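Local coordinates for protein extracellular sialidase/neuraminidase, putative (Aspergillus fumigatus, PDB 2XZI) that hydrolyses glycosides of the deaminated sialic acid Kdn as a secreted, six-bladed beta-propeller enzyme of the sialidase class, at residues S97-W102 and N122-S127. Sequence-based numbering, arbitrary orientation.
Sequences SGAGTW and NGATYS. With NA (sodium ion), chain E.
Asn122 lays its carboxamide against the CB and OG1 of Thr101, the two side chains projecting from the same face of an antiparallel sheet in one blade of the sialidase beta-propeller. Strands 101-109 and 115-122 pair here at the end away from their connecting turn. Reciprocal bonds define a hydrogen-bonded pair: Thr101 N to Asn122 O is 3.0 Å and nearly straight (169°), whereas Asn122 N to Thr101 O is more bent (150°). With CG between the backbone N and carbonyl carbon (chi1 55°), the amide of Asn122 can turn back on its own chain, and ND2 donates to Gly123 O at 3.2 Å. The ND2 contact with Thr101 OG1, at 3.3 Å, is only a weak hydrogen bond; that hydroxyl also bonds Gly66 O, and Arg151 holds OD1. Tyr126 N, closing a type I turn, reaches Gly123 O from the opposite face to ND2. Beyond the pair, Gly100 CA lies 3.5 Å from Asn122 O. Ala99 CB and Ala124 CB touch at 4.0 Å, and a water donates to the carbonyl oxygens of both residues. Sodium, also ligated by Asp67, Asn69 and Gly96, anchors the loop entering strand 101-109 through Gly98 O at 2.4 Å.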
ATOM      1  N   SER A  97      14.160  -4.294 -14.097  1.00 13.95           N
ATOM      2  CA  SER A  97      15.539  -4.639 -14.456  1.00 14.87           C
ATOM      3  C   SER A  97      16.172  -5.702 -13.550  1.00 14.82           C
ATOM      4  O   SER A  97      16.077  -5.618 -12.329  1.00 15.19           O
ATOM      5  CB  SER A  97      16.401  -3.374 -14.481  1.00 15.33           C
ATOM      6  OG  SER A  97      16.304  -2.651 -13.262  1.00 17.78           O
ATOM      7  N   GLY A  98      16.822  -6.694 -14.153  1.00 15.18           N
ATOM      8  CA  GLY A  98      17.499  -7.733 -13.383  1.00 15.65           C
ATOM      9  C   GLY A  98      16.543  -8.802 -12.879  1.00 15.30           C
ATOM     10  O   GLY A  98      15.353  -8.802 -13.238  1.00 16.64           O
ATOM     11  N   ALA A  99      17.055  -9.713 -12.048  1.00 14.43           N
ATOM     12  CA  ALA A  99      16.256 -10.808 -11.466  1.00 14.01           C
ATOM     13  C   ALA A  99      16.120 -10.631  -9.947  1.00 13.24           C
ATOM     14  O   ALA A  99      15.773 -11.571  -9.206  1.00 13.38           O
ATOM     15  CB  ALA A  99      16.879 -12.148 -11.795  1.00 14.78           C
ATOM     16  N   GLY A 100      16.397  -9.411  -9.498  1.00 12.96           N
ATOM     17  CA  GLY A 100      16.199  -9.034  -8.113  1.00 12.49           C
ATOM     18  C   GLY A 100      14.766  -8.608  -7.864  1.00 11.90           C
ATOM     19  O   GLY A 100      13.888  -8.719  -8.735  1.00 11.11           O
ATOM     20  N   THR A 101      14.543  -8.090  -6.665  1.00 10.59           N
ATOM     21  CA  THR A 101      13.224  -7.734  -6.165  1.00  9.98           C
ATOM     22  C   THR A 101      13.058  -6.228  -6.201  1.00  9.00           C
ATOM     23  O   THR A 101      13.805  -5.512  -5.524  1.00  8.65           O
ATOM     24  CB  THR A 101      13.054  -8.176  -4.675  1.00 10.19           C
ATOM     25  OG1 THR A 101      13.226  -9.591  -4.533  1.00 11.99           O
ATOM     26  CG2 THR A 101      11.705  -7.714  -4.089  1.00 12.15           C
ATOM     27  N   TRP A 102      12.101  -5.751  -6.996  1.00  7.53           N
ATOM     28  CA  TRP A 102      11.646  -4.365  -6.946  1.00  7.48           C
ATOM     29  C   TRP A 102      10.267  -4.368  -6.303  1.00  7.28           C
ATOM     30  O   TRP A 102       9.345  -4.985  -6.842  1.00  8.09           O
ATOM     31  CB  TRP A 102      11.530  -3.757  -8.347  1.00  7.43           C
ATOM     32  CG  TRP A 102      12.819  -3.599  -9.075  1.00  8.36           C
ATOM     33  CD1 TRP A 102      13.342  -4.465  -9.981  1.00  9.29           C
ATOM     34  CD2 TRP A 102      13.757  -2.522  -8.950  1.00  9.97           C
ATOM     35  NE1 TRP A 102      14.555  -3.992 -10.442  1.00 11.31           N
ATOM     36  CE2 TRP A 102      14.829  -2.804  -9.824  1.00  9.95           C
ATOM     37  CE3 TRP A 102      13.790  -1.341  -8.191  1.00  9.93           C
ATOM     38  CZ2 TRP A 102      15.937  -1.951  -9.956  1.00 12.57           C
ATOM     39  CZ3 TRP A 102      14.885  -0.494  -8.326  1.00 12.76           C
ATOM     40  CH2 TRP A 102      15.939  -0.804  -9.203  1.00 12.87           C
ATOM     41  N   ASN A 122      16.091  -5.454  -3.376  1.00  6.56           N
ATOM     42  CA  ASN A 122      17.206  -6.313  -2.959  1.00  7.14           C
ATOM     43  C   ASN A 122      17.674  -7.153  -4.130  1.00  7.62           C
ATOM     44  O   ASN A 122      16.944  -7.334  -5.122  1.00  7.87           O
ATOM     45  CB  ASN A 122      16.891  -7.194  -1.724  1.00  6.41           C
ATOM     46  CG  ASN A 122      15.664  -8.055  -1.908  1.00  8.57           C
ATOM     47  OD1 ASN A 122      14.570  -7.699  -1.471  1.00  7.82           O
ATOM     48  ND2 ASN A 122      15.833  -9.201  -2.574  1.00 10.49           N
ATOM     49  N   GLY A 123      18.880  -7.694  -4.000  1.00  8.31           N
ATOM     50  CA  GLY A 123      19.485  -8.492  -5.055  1.00  8.72           C
ATOM     51  C   GLY A 123      18.833  -9.824  -5.315  1.00 10.46           C
ATOM     52  O   GLY A 123      18.126 -10.361  -4.460  1.00 10.01           O
ATOM     53  N   ALA A 124      19.134 -10.366  -6.501  1.00 12.59           N
ATOM     54  CA  ALA A 124      18.549 -11.609  -7.025  1.00 13.93           C
ATOM     55  C   ALA A 124      18.812 -12.851  -6.168  1.00 14.13           C
ATOM     56  O   ALA A 124      18.044 -13.818  -6.212  1.00 15.77           O
ATOM     57  CB  ALA A 124      19.038 -11.852  -8.460  1.00 13.97           C
ATOM     58  N   THR A 125      19.899 -12.826  -5.401  1.00 14.22           N
ATOM     59  CA  THR A 125      20.342 -14.013  -4.680  1.00 14.17           C
ATOM     60  C   THR A 125      20.292 -13.797  -3.179  1.00 13.49           C
ATOM     61  O   THR A 125      20.883 -14.563  -2.421  1.00 14.18           O
ATOM     62  CB  THR A 125      21.773 -14.434  -5.091  1.00 14.49           C
ATOM     63  OG1 THR A 125      22.683 -13.360  -4.823  1.00 16.67           O
ATOM     64  CG2 THR A 125      21.824 -14.825  -6.584  1.00 14.84           C
ATOM     65  N   TYR A 126      19.587 -12.750  -2.750  1.00 12.04           N
ATOM     66  CA  TYR A 126      19.374 -12.497  -1.320  1.00 11.29           C
ATOM     67  C   TYR A 126      17.907 -12.617  -0.930  1.00 10.99           C
ATOM     68  O   TYR A 126      17.009 -12.375  -1.752  1.00 11.14           O
ATOM     69  CB  TYR A 126      19.882 -11.111  -0.931  1.00 11.06           C
ATOM     70  CG  TYR A 126      21.370 -10.964  -1.017  1.00 11.08           C
ATOM     71  CD1 TYR A 126      21.982 -10.626  -2.219  1.00 11.89           C
ATOM     72  CD2 TYR A 126      22.181 -11.185   0.098  1.00 11.48           C
ATOM     73  CE1 TYR A 126      23.358 -10.501  -2.316  1.00 13.87           C
ATOM     74  CE2 TYR A 126      23.556 -11.058   0.007  1.00 14.06           C
ATOM     75  CZ  TYR A 126      24.133 -10.717  -1.202  1.00 13.16           C
ATOM     76  OH  TYR A 126      25.500 -10.586  -1.304  1.00 16.58           O
ATOM     77  N   SER A 127      17.671 -12.986   0.327  1.00 10.31           N
ATOM     78  CA  SER A 127      16.331 -13.010   0.902  1.00  9.88           C
ATOM     79  C   SER A 127      16.385 -12.595   2.364  1.00 10.12           C
ATOM     80  O   SER A 127      17.456 -12.638   2.975  1.00  9.55           O
ATOM     81  CB  SER A 127      15.675 -14.384   0.736  1.00 10.31           C
ATOM     82  OG  SER A 127      16.311 -15.376   1.535  1.00 10.35           O
TER
HETATM   83 NA    NA E 502      12.984  -8.412 -13.069  1.00 12.27          NA
HETATM   84  O   HOH W   1      16.237 -14.137  -8.437  1.00 18.89           O
HETATM   85  O   HOH W   2      13.145  -7.652 -10.941  1.00 12.81           O
HETATM   86  O   HOH W   3      15.673 -11.966  -4.040  1.00 18.74           O
HETATM   87  O   HOH W   4      11.826  -9.742 -14.810  1.00 21.31           O